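Local coordinates for protein KLLA0E08119p (Kluyveromyces lactis, PDB 3VA7) that probably catalyses the ATP-dependent carboxylation of urea to urea-1-carboxylate, using a biotin-bearing carrier domain, as the urea carboxylase part of a longer urea-degrading enzyme, at residues T543-A548 with L590-G595; P475-V480 with G624-L629; L849-E854 with G886-L891; G717-H722 with G1010-P1015; V44-T49 with D336-M341. All coordinates share one frame; numbering follows the deposited sequence.

Contact 1. Residues T543-A548 with L590-G595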
# COMPACT_ATOMS: atom_id res chain seq x y z
N THR A 543 11.26 -24.94 -3.68
CA THR A 543 12.68 -24.91 -3.70
C THR A 543 13.15 -25.36 -2.31
O THR A 543 12.32 -25.66 -1.44
CB THR A 543 13.12 -23.52 -4.07
OG1 THR A 543 14.54 -23.51 -4.22
CG2 THR A 543 12.72 -22.56 -2.96
N GLU A 544 14.45 -25.42 -2.07
CA GLU A 544 14.94 -25.93 -0.79
C GLU A 544 15.47 -24.84 0.12
O GLU A 544 16.03 -23.85 -0.35
CB GLU A 544 15.99 -27.05 -0.97
CG GLU A 544 17.29 -26.65 -1.68
CD GLU A 544 18.50 -27.51 -1.25
OE1 GLU A 544 18.33 -28.76 -1.04
OE2 GLU A 544 19.61 -26.93 -1.09
N THR A 545 15.34 -25.03 1.42
CA THR A 545 15.80 -24.02 2.37
C THR A 545 15.76 -24.56 3.80
O THR A 545 15.42 -25.72 4.00
CB THR A 545 14.93 -22.70 2.25
OG1 THR A 545 15.41 -21.67 3.13
CG2 THR A 545 13.45 -22.98 2.52
N VAL A 546 16.10 -23.71 4.76
CA VAL A 546 15.94 -23.97 6.18
C VAL A 546 14.85 -23.04 6.77
O VAL A 546 14.70 -21.93 6.33
CB VAL A 546 17.32 -23.80 6.92
CG1 VAL A 546 17.23 -24.26 8.35
CG2 VAL A 546 18.47 -24.50 6.18
N ILE A 547 14.14 -23.49 7.80
CA ILE A 547 12.97 -22.84 8.36
C ILE A 547 13.05 -22.92 9.87
O ILE A 547 13.70 -23.81 10.40
CB ILE A 547 11.70 -23.60 7.82
CG1 ILE A 547 11.01 -22.78 6.74
CG2 ILE A 547 10.66 -24.11 8.88
CD1 ILE A 547 11.87 -22.60 5.50
N ALA A 548 12.39 -22.02 10.58
CA ALA A 548 12.28 -22.21 12.01
C ALA A 548 11.06 -21.50 12.43
O ALA A 548 10.60 -20.62 11.72
CB ALA A 548 13.47 -21.62 12.69
N LEU A 590 7.81 -17.28 11.53
CA LEU A 590 8.35 -18.30 10.66
C LEU A 590 9.45 -17.74 9.83
O LEU A 590 9.19 -16.96 8.92
CB LEU A 590 7.24 -18.80 9.78
CG LEU A 590 7.74 -19.56 8.57
CD1 LEU A 590 8.47 -20.82 8.99
CD2 LEU A 590 6.53 -19.87 7.78
N SER A 591 10.69 -18.13 10.11
CA SER A 591 11.81 -17.58 9.38
C SER A 591 12.31 -18.52 8.30
O SER A 591 12.09 -19.71 8.38
CB SER A 591 12.95 -17.22 10.33
OG SER A 591 13.35 -18.35 11.09
N ILE A 592 12.98 -18.00 7.29
CA ILE A 592 13.40 -18.78 6.15
C ILE A 592 14.81 -18.31 5.96
O ILE A 592 15.02 -17.09 5.95
CB ILE A 592 12.73 -18.35 4.84
CG1 ILE A 592 11.20 -18.18 4.94
CG2 ILE A 592 13.17 -19.20 3.70
CD1 ILE A 592 10.50 -19.17 5.76
N ARG A 593 15.78 -19.21 5.86
CA ARG A 593 17.17 -18.80 5.64
C ARG A 593 17.25 -17.90 4.40
O ARG A 593 16.70 -18.23 3.36
CB ARG A 593 18.10 -20.04 5.52
CG ARG A 593 19.59 -19.67 5.65
CD ARG A 593 20.51 -20.86 5.30
NE ARG A 593 21.94 -20.53 5.26
CZ ARG A 593 22.65 -20.11 6.31
NH1 ARG A 593 22.06 -19.92 7.50
NH2 ARG A 593 23.96 -19.83 6.18
N GLY A 594 17.89 -16.74 4.54
CA GLY A 594 18.03 -15.79 3.45
C GLY A 594 16.92 -14.74 3.37
O GLY A 594 17.05 -13.75 2.66
N GLY A 595 15.82 -14.96 4.08
CA GLY A 595 14.77 -13.97 4.21
C GLY A 595 13.80 -14.03 3.05
O GLY A 595 14.04 -14.77 2.11
O HOH W 1 17.27 -20.80 1.26
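Ile547 and Ile592 form the dense half of this contact, their side chains lying side by side and pointing the same way, with CD1 of Ile547 3.7 Å from CD1 of Ile592. Leu590 crosses Ile547 obliquely, its CD1 3.9 Å from Ile547 CG1. This apolar patch is roofed by Phe541 and Leu577, which come from two strands of a neighbouring sheet. On the other face Ala548 sits beside Ser591, CB to OG 3.6 Å; that hydroxyl spends its bond on the backbone oxygen of Ala517, in helix 511-520. The contact thus illustrates how one antiparallel ladder in the carboxyltransferase A and B region can be packed on both faces: Ile547 and Ile592 make a non-hydrogen-bonded pair, while Ala548 and Ser591 make a hydrogen-bonded one, at 3.2 Å from Ala548 N to Ser591 O and 3.0 Å from Ser591 N to Ala548 O. Beyond these buried residues the strands begin to part, and Thr545, Val546 and Arg593 are partly exposed. Arg593 N still reaches Val546 O at 3.0 Å, nearly straight at 165°, but a type II turn from Ile592 to Gly595 then leads the second chain off. Thr545, whose OG1 is anti to the backbone N (chi1 -177°), holds that hydroxyl near the turn; a water lies 2.8 Å from Thr545 OG1 and donates a weak bond to Arg593 O. CB of Arg593 still packs against CB of Val546, but the extended chain beyond it leads away, and its NH1 bonds to Phe644 O.

Contact 2. Residues P475-V480 with G624-L629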
# COMPACT_ATOMS: atom_id res chain seq x y z
N PRO A 475 10.03 -21.76 -9.60
CA PRO A 475 10.19 -20.56 -8.78
C PRO A 475 11.00 -20.82 -7.53
O PRO A 475 10.66 -21.73 -6.74
CB PRO A 475 8.76 -20.20 -8.39
CG PRO A 475 7.99 -21.43 -8.57
CD PRO A 475 8.62 -22.15 -9.71
N CYS A 476 12.06 -20.04 -7.34
CA CYS A 476 12.79 -20.12 -6.08
C CYS A 476 11.97 -19.37 -5.01
O CYS A 476 12.24 -18.19 -4.70
CB CYS A 476 14.20 -19.56 -6.24
SG CYS A 476 15.12 -19.56 -4.66
N ALA A 477 10.97 -20.06 -4.45
CA ALA A 477 9.85 -19.40 -3.79
C ALA A 477 8.93 -20.33 -2.98
O ALA A 477 8.95 -21.55 -3.14
CB ALA A 477 9.00 -18.70 -4.86
N PHE A 478 8.07 -19.77 -2.13
CA PHE A 478 7.02 -20.65 -1.60
C PHE A 478 5.63 -20.27 -2.10
O PHE A 478 5.49 -19.31 -2.82
CB PHE A 478 7.14 -20.86 -0.07
CG PHE A 478 6.83 -19.65 0.75
CD1 PHE A 478 5.52 -19.41 1.20
CD2 PHE A 478 7.83 -18.77 1.13
CE1 PHE A 478 5.22 -18.31 1.99
CE2 PHE A 478 7.55 -17.66 1.93
CZ PHE A 478 6.23 -17.44 2.37
N GLU A 479 4.60 -21.01 -1.74
CA GLU A 479 3.28 -20.74 -2.26
C GLU A 479 2.29 -20.96 -1.16
O GLU A 479 2.39 -21.93 -0.43
CB GLU A 479 2.97 -21.66 -3.46
CG GLU A 479 1.53 -21.55 -4.02
CD GLU A 479 1.21 -22.55 -5.15
OE1 GLU A 479 -0.01 -22.75 -5.44
OE2 GLU A 479 2.18 -23.13 -5.73
N VAL A 480 1.30 -20.09 -1.07
CA VAL A 480 0.39 -20.15 0.04
C VAL A 480 -0.81 -21.06 -0.26
O VAL A 480 -1.79 -20.65 -0.92
CB VAL A 480 -0.09 -18.73 0.40
CG1 VAL A 480 -1.08 -18.79 1.55
CG2 VAL A 480 1.10 -17.84 0.73
N GLY A 624 -3.19 -18.74 -2.54
CA GLY A 624 -2.64 -18.51 -3.87
C GLY A 624 -1.41 -17.65 -3.99
O GLY A 624 -0.67 -17.77 -4.97
N ASP A 625 -1.15 -16.76 -3.03
CA ASP A 625 0.11 -15.98 -3.09
C ASP A 625 1.36 -16.83 -3.26
O ASP A 625 1.40 -17.98 -2.86
CB ASP A 625 0.31 -15.07 -1.87
CG ASP A 625 -0.73 -13.99 -1.75
OD1 ASP A 625 -1.24 -13.51 -2.80
OD2 ASP A 625 -1.05 -13.62 -0.59
N VAL A 626 2.40 -16.21 -3.83
CA VAL A 626 3.67 -16.83 -4.14
C VAL A 626 4.85 -15.94 -3.71
O VAL A 626 5.14 -14.92 -4.35
CB VAL A 626 3.78 -17.07 -5.66
CG1 VAL A 626 5.20 -17.37 -6.09
CG2 VAL A 626 2.76 -18.16 -6.13
N LEU A 627 5.58 -16.33 -2.67
CA LEU A 627 6.65 -15.50 -2.17
C LEU A 627 8.02 -16.03 -2.48
O LEU A 627 8.31 -17.18 -2.21
CB LEU A 627 6.51 -15.31 -0.67
CG LEU A 627 5.47 -14.28 -0.22
CD1 LEU A 627 4.05 -14.82 -0.31
CD2 LEU A 627 5.81 -13.91 1.19
N PHE A 628 8.87 -15.15 -2.98
CA PHE A 628 10.19 -15.47 -3.49
C PHE A 628 11.25 -15.42 -2.43
O PHE A 628 11.17 -14.57 -1.54
CB PHE A 628 10.54 -14.53 -4.67
CG PHE A 628 9.85 -14.92 -5.93
CD1 PHE A 628 8.55 -14.48 -6.19
CD2 PHE A 628 10.44 -15.83 -6.80
CE1 PHE A 628 7.86 -14.91 -7.33
CE2 PHE A 628 9.77 -16.26 -7.93
CZ PHE A 628 8.47 -15.81 -8.19
N LEU A 629 12.24 -16.33 -2.53
CA LEU A 629 13.34 -16.40 -1.57
C LEU A 629 14.62 -15.90 -2.18
O LEU A 629 14.62 -15.46 -3.33
CB LEU A 629 13.57 -17.81 -1.06
CG LEU A 629 12.43 -18.62 -0.46
CD1 LEU A 629 13.06 -19.80 0.25
CD2 LEU A 629 11.53 -17.80 0.48
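Phe478 and Leu627 run side by side in the same direction, and the flat of the ring takes the aliphatic chain: CB of Leu627 stands 3.9 Å from the ring centroid of Phe478, displaced toward the rim. CD2 of Leu629 meets the same ring at its edge and in its plane, 3.9 Å from Phe478 CD2, with the two side chains crossing at about a right angle. The first torsion of Phe478, with CG between the backbone N and the carbonyl carbon (chi1 69°), carries the ring to Leu627, and chi2 near 90° turns its face to that side chain. On the reverse face the roles are exchanged, since here the second chain supplies the ring. CB of Ala477 lies over a face of Phe628, 4.0 Å from its centroid, and CB of Pro475 approaches CE2 of Phe628 at 4.1 Å. These pairings belong to an antiparallel sheet in which strand 477-480 lies between 538-541 and 626-628, the latter ending it within this chain; 624-629 falls in the carboxyltransferase A and B region. Phe478 and Leu627 are the hydrogen-bonded pair, flanked by the non-hydrogen-bonded pairs of Ala477 with Phe628 and Glu479 with Val626. The ladder is prolonged at both ends: Leu629 N points straight at Cys476 O (2.9 Å, 178°), and Gly624 N lies in the carbonyl plane of Val480 O at 2.9 Å. Near that second end, CG2 of Val480 runs alongside Asp625, 3.9 Å from its CB. The carboxylate of Asp625 turns to other mates, OD2 accepting from Lys622 N and OD1 forming a salt bridge with Arg619.

Contact 3. Residues L849-E854 with G886-L891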
# COMPACT_ATOMS: atom_id res chain seq x y z
N LEU A 849 9.47 13.42 27.15
CA LEU A 849 8.52 14.34 26.61
C LEU A 849 8.76 15.75 27.18
O LEU A 849 8.74 15.93 28.40
CB LEU A 849 7.12 13.82 26.97
CG LEU A 849 5.91 14.63 26.47
CD1 LEU A 849 5.76 14.55 24.97
CD2 LEU A 849 4.60 14.19 27.18
N VAL A 850 8.94 16.75 26.31
CA VAL A 850 9.13 18.16 26.76
C VAL A 850 7.81 18.91 26.56
O VAL A 850 7.31 19.02 25.42
CB VAL A 850 10.24 18.91 25.90
CG1 VAL A 850 10.45 20.30 26.34
CG2 VAL A 850 11.54 18.20 25.95
N GLU A 851 7.24 19.43 27.62
CA GLU A 851 5.96 20.15 27.51
C GLU A 851 6.03 21.65 27.82
O GLU A 851 6.39 22.06 28.91
CB GLU A 851 4.93 19.51 28.45
CG GLU A 851 4.54 18.13 28.05
CD GLU A 851 3.56 17.58 29.04
OE1 GLU A 851 3.53 18.11 30.18
OE2 GLU A 851 2.83 16.64 28.70
N TYR A 852 5.65 22.47 26.88
CA TYR A 852 5.61 23.91 27.13
C TYR A 852 4.31 24.49 27.72
O TYR A 852 3.19 24.09 27.36
CB TYR A 852 5.98 24.68 25.86
CG TYR A 852 7.43 24.51 25.45
CD1 TYR A 852 8.50 24.79 26.34
CD2 TYR A 852 7.73 24.09 24.19
CE1 TYR A 852 9.82 24.67 25.93
CE2 TYR A 852 9.04 23.96 23.79
CZ TYR A 852 10.08 24.24 24.64
OH TYR A 852 11.36 24.05 24.17
N GLY A 853 4.49 25.46 28.60
CA GLY A 853 3.44 26.34 29.03
C GLY A 853 2.60 25.71 30.10
O GLY A 853 2.92 24.63 30.58
N GLU A 854 1.53 26.41 30.47
CA GLU A 854 0.40 25.81 31.14
C GLU A 854 -0.42 25.04 30.08
O GLU A 854 -0.09 25.07 28.87
CB GLU A 854 -0.43 26.90 31.86
CG GLU A 854 0.39 27.80 32.85
CD GLU A 854 0.76 27.09 34.16
OE1 GLU A 854 0.12 26.07 34.49
OE2 GLU A 854 1.70 27.55 34.87
N GLY A 886 4.48 18.12 18.66
CA GLY A 886 3.07 18.20 18.97
C GLY A 886 2.61 19.64 19.17
O GLY A 886 3.32 20.58 18.84
N VAL A 887 1.45 19.84 19.78
CA VAL A 887 0.87 21.16 19.82
C VAL A 887 1.65 22.12 20.71
O VAL A 887 1.87 23.28 20.33
CB VAL A 887 -0.61 21.09 20.23
CG1 VAL A 887 -1.10 22.49 20.72
CG2 VAL A 887 -1.45 20.50 19.05
N ARG A 888 2.09 21.64 21.86
CA ARG A 888 2.82 22.49 22.79
C ARG A 888 3.99 21.68 23.43
O ARG A 888 4.47 21.98 24.52
CB ARG A 888 1.84 22.97 23.86
CG ARG A 888 1.28 21.83 24.67
CD ARG A 888 0.40 22.36 25.73
NE ARG A 888 1.05 22.47 27.04
CZ ARG A 888 1.08 21.51 27.96
NH1 ARG A 888 0.54 20.34 27.74
NH2 ARG A 888 1.66 21.75 29.12
N SER A 889 4.43 20.63 22.74
CA SER A 889 5.36 19.69 23.27
C SER A 889 6.19 19.12 22.13
O SER A 889 5.92 19.38 20.94
CB SER A 889 4.60 18.58 23.96
OG SER A 889 4.10 17.75 22.91
N VAL A 890 7.22 18.35 22.50
CA VAL A 890 7.98 17.63 21.49
C VAL A 890 8.49 16.41 22.16
O VAL A 890 8.87 16.44 23.35
CB VAL A 890 9.20 18.46 20.88
CG1 VAL A 890 10.08 19.10 22.02
CG2 VAL A 890 10.08 17.60 19.91
N LEU A 891 8.48 15.32 21.45
CA LEU A 891 8.92 14.11 22.09
C LEU A 891 10.30 13.79 21.54
O LEU A 891 10.51 13.83 20.33
CB LEU A 891 7.90 13.01 21.84
CG LEU A 891 8.30 11.66 22.37
CD1 LEU A 891 8.11 11.61 23.89
CD2 LEU A 891 7.55 10.58 21.64
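Two torsions fold Arg888 back toward Tyr852 on the facing strand: CG sits between the backbone N and the carbonyl carbon (chi1 63°), and a bend at chi3 (-98°) swings the guanidinium across to the end of strand 847-852. The setting is an antiparallel sheet in the carboxyltransferase C and D region, where this strand pairs with strand 889-894 and, on its other side, with strand 838-842. Val850 and Val890 form a hydrogen-bonded pair, exchanging N-H and carbonyl in both directions, the bond from Val850 N to Val890 O measuring 3.0 Å. Tyr852 N continues the ladder to Arg888 O at 2.7 Å, approaching nearly along the C=O axis. On one face Leu849 and Leu891 cross at about a right angle, CD1 to CD1 3.9 Å, and Glu851 lies next to Ser889. On the other face the apolar meeting is of Val850 CB with Val890 CG1, while the Tyr852 ring packs against helix 859-875 and sends its hydroxyl to Glu912. Where the ladder stops, the bent arginine donates to the carbonyl oxygens of Tyr852 and Gly853. Glu851 supplies an opposite charge nearby, though its OE1 is 4.2 Å from Arg888 NH2 and makes its salt bridge with Arg841 instead; its CB lies over a face of the guanidinium. NH2 of Arg888 makes weak bonds to both carbonyls, and the shortest of the guanidinium bonds runs from Arg888 NE to Tyr852 O, 2.7 Å, bent to 141° at the hydrogen, the oxygen tilted from the guanidinium plane.

Contact 4. Residues G717-H722 with G1010-P1015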
# COMPACT_ATOMS: atom_id res chain seq x y z
N GLY A 717 -10.51 21.46 29.21
CA GLY A 717 -10.50 22.79 28.60
C GLY A 717 -10.59 22.71 27.10
O GLY A 717 -11.15 21.77 26.56
N GLU A 718 -10.01 23.69 26.41
CA GLU A 718 -9.94 23.74 24.92
C GLU A 718 -9.50 22.47 24.17
O GLU A 718 -9.85 22.29 23.02
CB GLU A 718 -9.14 24.98 24.40
CG GLU A 718 -8.32 25.79 25.46
CD GLU A 718 -7.32 26.91 24.88
OE1 GLU A 718 -6.09 26.64 24.67
OE2 GLU A 718 -7.79 28.08 24.66
N ALA A 719 -8.74 21.58 24.78
CA ALA A 719 -8.35 20.37 24.06
C ALA A 719 -9.45 19.25 24.07
O ALA A 719 -9.26 18.16 23.53
CB ALA A 719 -7.03 19.84 24.59
N GLY A 720 -10.59 19.55 24.69
CA GLY A 720 -11.70 18.62 24.78
C GLY A 720 -12.19 18.60 26.22
O GLY A 720 -11.41 18.81 27.16
N LEU A 721 -13.47 18.33 26.41
CA LEU A 721 -14.06 18.38 27.71
C LEU A 721 -13.69 17.21 28.59
O LEU A 721 -13.48 17.37 29.77
CB LEU A 721 -15.56 18.56 27.60
CG LEU A 721 -15.81 20.02 27.26
CD1 LEU A 721 -17.23 20.28 26.86
CD2 LEU A 721 -15.45 20.88 28.46
N HIS A 722 -13.54 16.03 28.02
CA HIS A 722 -13.31 14.90 28.90
C HIS A 722 -11.93 15.02 29.60
O HIS A 722 -10.93 15.35 28.95
CB HIS A 722 -13.39 13.63 28.12
CG HIS A 722 -13.28 12.42 28.96
ND1 HIS A 722 -14.38 11.69 29.35
CD2 HIS A 722 -12.20 11.81 29.51
CE1 HIS A 722 -13.98 10.66 30.08
NE2 HIS A 722 -12.67 10.71 30.19
N GLY A 1010 -15.69 21.14 22.68
CA GLY A 1010 -15.95 19.83 22.08
C GLY A 1010 -15.43 18.77 23.00
O GLY A 1010 -15.29 19.01 24.20
N THR A 1011 -15.13 17.60 22.46
CA THR A 1011 -14.53 16.55 23.23
C THR A 1011 -14.14 15.47 22.23
O THR A 1011 -14.63 15.44 21.10
CB THR A 1011 -15.50 15.91 24.27
OG1 THR A 1011 -14.79 14.92 25.02
CG2 THR A 1011 -16.68 15.15 23.60
N LYS A 1012 -13.26 14.58 22.66
CA LYS A 1012 -12.84 13.48 21.84
C LYS A 1012 -13.66 12.31 22.33
O LYS A 1012 -14.22 12.37 23.44
CB LYS A 1012 -11.35 13.28 22.02
CG LYS A 1012 -10.54 14.40 21.29
CD LYS A 1012 -9.45 14.98 22.18
CE LYS A 1012 -8.51 15.84 21.39
NZ LYS A 1012 -7.45 16.38 22.24
N TYR A 1013 -13.81 11.27 21.52
CA TYR A 1013 -14.70 10.20 21.92
C TYR A 1013 -14.26 9.50 23.22
O TYR A 1013 -13.06 9.50 23.59
CB TYR A 1013 -14.81 9.18 20.79
CG TYR A 1013 -15.78 9.50 19.64
CD1 TYR A 1013 -15.98 10.83 19.16
CD2 TYR A 1013 -16.45 8.46 18.98
CE1 TYR A 1013 -16.85 11.09 18.10
CE2 TYR A 1013 -17.33 8.72 17.88
CZ TYR A 1013 -17.51 10.01 17.46
OH TYR A 1013 -18.35 10.22 16.40
N ASN A 1014 -15.24 8.93 23.93
CA ASN A 1014 -15.00 8.15 25.11
C ASN A 1014 -15.82 6.88 25.07
O ASN A 1014 -17.00 6.89 25.43
CB ASN A 1014 -15.31 9.00 26.34
CG ASN A 1014 -15.46 8.17 27.62
OD1 ASN A 1014 -16.31 8.49 28.48
ND2 ASN A 1014 -14.70 7.09 27.75
N PRO A 1015 -15.22 5.75 24.66
CA PRO A 1015 -13.86 5.53 24.20
C PRO A 1015 -13.78 5.84 22.72
O PRO A 1015 -14.82 6.07 22.09
CB PRO A 1015 -13.67 4.00 24.38
CG PRO A 1015 -14.95 3.44 24.11
CD PRO A 1015 -16.00 4.50 24.59
O HOH W 2 -13.27 21.71 24.24
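Close to the bound biotin and urea, a loop from the carboxyltransferase A and B region meets one from the C and D region, and Lys1012 of the second loop bonds to Ala719 of the first. Its NZ lies 2.8 Å from Ala719 O, in the carbonyl plane. A bend at chi2 (133°) turns the chain toward that oxygen. Two more acceptors hold the same nitrogen: Asp728 through a salt bridge, and the backbone oxygen of Gly755. Were a leucine to stand in for Lys1012, the carboxylate of Asp728 would probably lose its charged mate and the Ala719 and Gly755 carbonyls the donor they share. Farther along, the backbones themselves meet. Leu721 N donates to Gly1010 O at 2.9 Å, and the side chain of Leu721 rests against that oxygen. CA of Gly720 comes within 3.8 Å of Thr1011 CA. OG1 of Thr1011 gives its proton to Lys1012 O, on a lone pair of that carbonyl, at 3.1 Å, and accepts a weak bond from His722 N. A single ammonium thus gathers three oxygens, all from the A and B region, so that the C and D loop is tied to it; Gly755 belongs to the biotin pocket, and the Lys1012 side chain, about 6 Å from the urea at its nearest, is thereby held to the biotin side of the site as well.

Contact 5. Residues V44-T49 with D336-M341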
# COMPACT_ATOMS: atom_id res chain seq x y z
N VAL A 44 0.76 4.09 -27.06
CA VAL A 44 1.84 4.90 -26.61
C VAL A 44 2.96 4.91 -27.65
O VAL A 44 3.57 5.98 -27.91
CB VAL A 44 2.38 4.44 -25.23
CG1 VAL A 44 3.66 5.19 -24.88
CG2 VAL A 44 1.33 4.64 -24.11
N ARG A 45 3.26 3.77 -28.26
CA ARG A 45 4.36 3.74 -29.20
C ARG A 45 4.02 4.49 -30.51
O ARG A 45 4.90 5.16 -31.06
CB ARG A 45 4.86 2.31 -29.45
CG ARG A 45 5.97 2.21 -30.54
CD ARG A 45 5.44 1.56 -31.77
NE ARG A 45 6.30 1.60 -32.95
CZ ARG A 45 6.66 2.71 -33.60
NH1 ARG A 45 6.25 3.90 -33.19
NH2 ARG A 45 7.40 2.62 -34.70
N ILE A 46 2.77 4.42 -30.98
CA ILE A 46 2.39 5.07 -32.22
C ILE A 46 2.48 6.54 -31.95
O ILE A 46 3.02 7.31 -32.76
CB ILE A 46 0.95 4.65 -32.68
CG1 ILE A 46 0.98 3.30 -33.37
CG2 ILE A 46 0.28 5.67 -33.58
CD1 ILE A 46 -0.39 2.53 -33.33
N MET A 47 2.03 6.95 -30.78
CA MET A 47 2.13 8.39 -30.42
C MET A 47 3.53 8.99 -30.36
O MET A 47 3.69 10.18 -30.64
CB MET A 47 1.38 8.70 -29.13
CG MET A 47 -0.13 8.44 -29.27
SD MET A 47 -1.01 8.56 -27.72
CE MET A 47 -2.63 7.95 -28.26
N LYS A 48 4.56 8.20 -30.02
CA LYS A 48 5.91 8.77 -29.99
C LYS A 48 6.29 9.17 -31.39
O LYS A 48 6.90 10.23 -31.60
CB LYS A 48 6.98 7.80 -29.50
CG LYS A 48 6.91 7.44 -28.06
CD LYS A 48 8.31 7.06 -27.53
CE LYS A 48 9.37 6.70 -28.64
NZ LYS A 48 10.82 6.88 -28.16
N THR A 49 5.93 8.32 -32.35
CA THR A 49 6.32 8.57 -33.70
C THR A 49 5.53 9.78 -34.13
O THR A 49 6.09 10.73 -34.72
CB THR A 49 6.04 7.36 -34.57
OG1 THR A 49 6.94 6.28 -34.22
CG2 THR A 49 6.17 7.71 -36.02
N ASP A 336 11.63 3.22 -38.62
CA ASP A 336 10.47 3.35 -37.81
C ASP A 336 9.30 2.88 -38.71
O ASP A 336 8.85 3.62 -39.61
CB ASP A 336 10.35 4.80 -37.35
CG ASP A 336 9.06 5.09 -36.57
OD1 ASP A 336 9.02 6.16 -35.92
OD2 ASP A 336 8.07 4.28 -36.63
N LEU A 337 8.83 1.66 -38.45
CA LEU A 337 7.74 1.04 -39.22
C LEU A 337 6.39 1.80 -39.20
O LEU A 337 5.78 1.98 -40.24
CB LEU A 337 7.55 -0.40 -38.77
CG LEU A 337 8.76 -1.29 -39.06
CD1 LEU A 337 8.34 -2.68 -38.62
CD2 LEU A 337 9.25 -1.28 -40.60
N VAL A 338 5.95 2.28 -38.05
CA VAL A 338 4.81 3.22 -37.98
C VAL A 338 5.01 4.42 -38.90
O VAL A 338 4.07 4.84 -39.55
CB VAL A 338 4.44 3.64 -36.51
CG1 VAL A 338 3.47 4.87 -36.44
CG2 VAL A 338 3.89 2.46 -35.72
N GLU A 339 6.20 4.98 -38.96
CA GLU A 339 6.42 6.17 -39.81
C GLU A 339 6.13 5.78 -41.27
O GLU A 339 5.35 6.44 -41.95
CB GLU A 339 7.86 6.69 -39.72
CG GLU A 339 8.12 7.89 -40.66
CD GLU A 339 9.55 8.43 -40.62
OE1 GLU A 339 9.88 9.30 -41.46
OE2 GLU A 339 10.34 7.97 -39.78
N TRP A 340 6.79 4.70 -41.72
CA TRP A 340 6.54 4.09 -43.01
C TRP A 340 5.06 3.86 -43.28
O TRP A 340 4.55 4.33 -44.27
CB TRP A 340 7.31 2.81 -43.11
CG TRP A 340 8.68 2.99 -43.60
CD1 TRP A 340 9.66 3.83 -43.07
CD2 TRP A 340 9.27 2.36 -44.74
NE1 TRP A 340 10.82 3.76 -43.84
CE2 TRP A 340 10.61 2.85 -44.85
CE3 TRP A 340 8.80 1.42 -45.69
CZ2 TRP A 340 11.48 2.41 -45.87
CZ3 TRP A 340 9.65 0.97 -46.67
CH2 TRP A 340 10.97 1.48 -46.77
N MET A 341 4.37 3.17 -42.40
CA MET A 341 2.95 2.97 -42.57
C MET A 341 2.27 4.32 -42.84
O MET A 341 1.50 4.47 -43.80
CB MET A 341 2.34 2.34 -41.32
CG MET A 341 2.77 0.87 -41.04
SD MET A 341 2.01 0.20 -39.54
CE MET A 341 0.26 0.38 -39.80
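Arg45 and Asp336 carry the ionic part of this contact, Arg45 NH2 lying 2.6 Å from Asp336 OD2 in a salt bridge. The oxygen is in the plane of the guanidinium, whereas the nitrogen comes at the carboxylate from above its plane, the two flat groups being 45° apart. Glu330 provides a second carboxylate for the same NH2, and Arg52 is a further salt-bridge partner of Asp336 OD1. The hydrogen bonds form a small circuit: Arg45 NH1 donates to Thr49 OG1 at 2.7 Å, and Thr49 OG1 passes its own proton to the syn lone pair of Asp336 OD1, also at 2.7 Å. Asp336 is besides the N-cap of helix 337-345, its OD2 accepting from Glu339 N (3.1 Å) on the face opposite to that met by Arg45. The motif therefore couples a helix start to the flank of helix 40-53, within the biotin carboxylase part of the protein. Losing this carboxylate to an alanine is likely to cost the helix its capping acceptor, Thr49 and Arg52 their carboxylate partner, and Arg45 one of its two. Apolar contacts centre on Val338. Its CG2 sits over the centre of the guanidinium, 3.5 Å from Arg45 CZ, and also meets CG1 of Ile46 at 3.8 Å; its other branch, CG1, reaches Thr49 CG2 at 3.9 Å. Ile46 and Val338, crossing at about a right angle, both rest on Ile108 in strand 106-108 of the five-stranded parallel sheet.

Overall arrangement
From the N terminus, contact 5 comes first: it closes a long loop inside the biotin carboxylase region, joining an early helix to a much later one, before any other contact opens. Contact 2 then opens at 475-480 and closes at 624-629, with contact 1, pairing two strands of the A and B region, nested inside it. The two touch, Thr543 packing on Ala477 and Ile592 on Leu629, so neighbouring sheets meet there. Contact 4 follows, joining the A and B region to the C and D region, its segments 288 positions apart at their closest ends; contact 3, pairing two C and D strands, is nested within its loop, about 7 Å away between nearest atoms. No pair crosses.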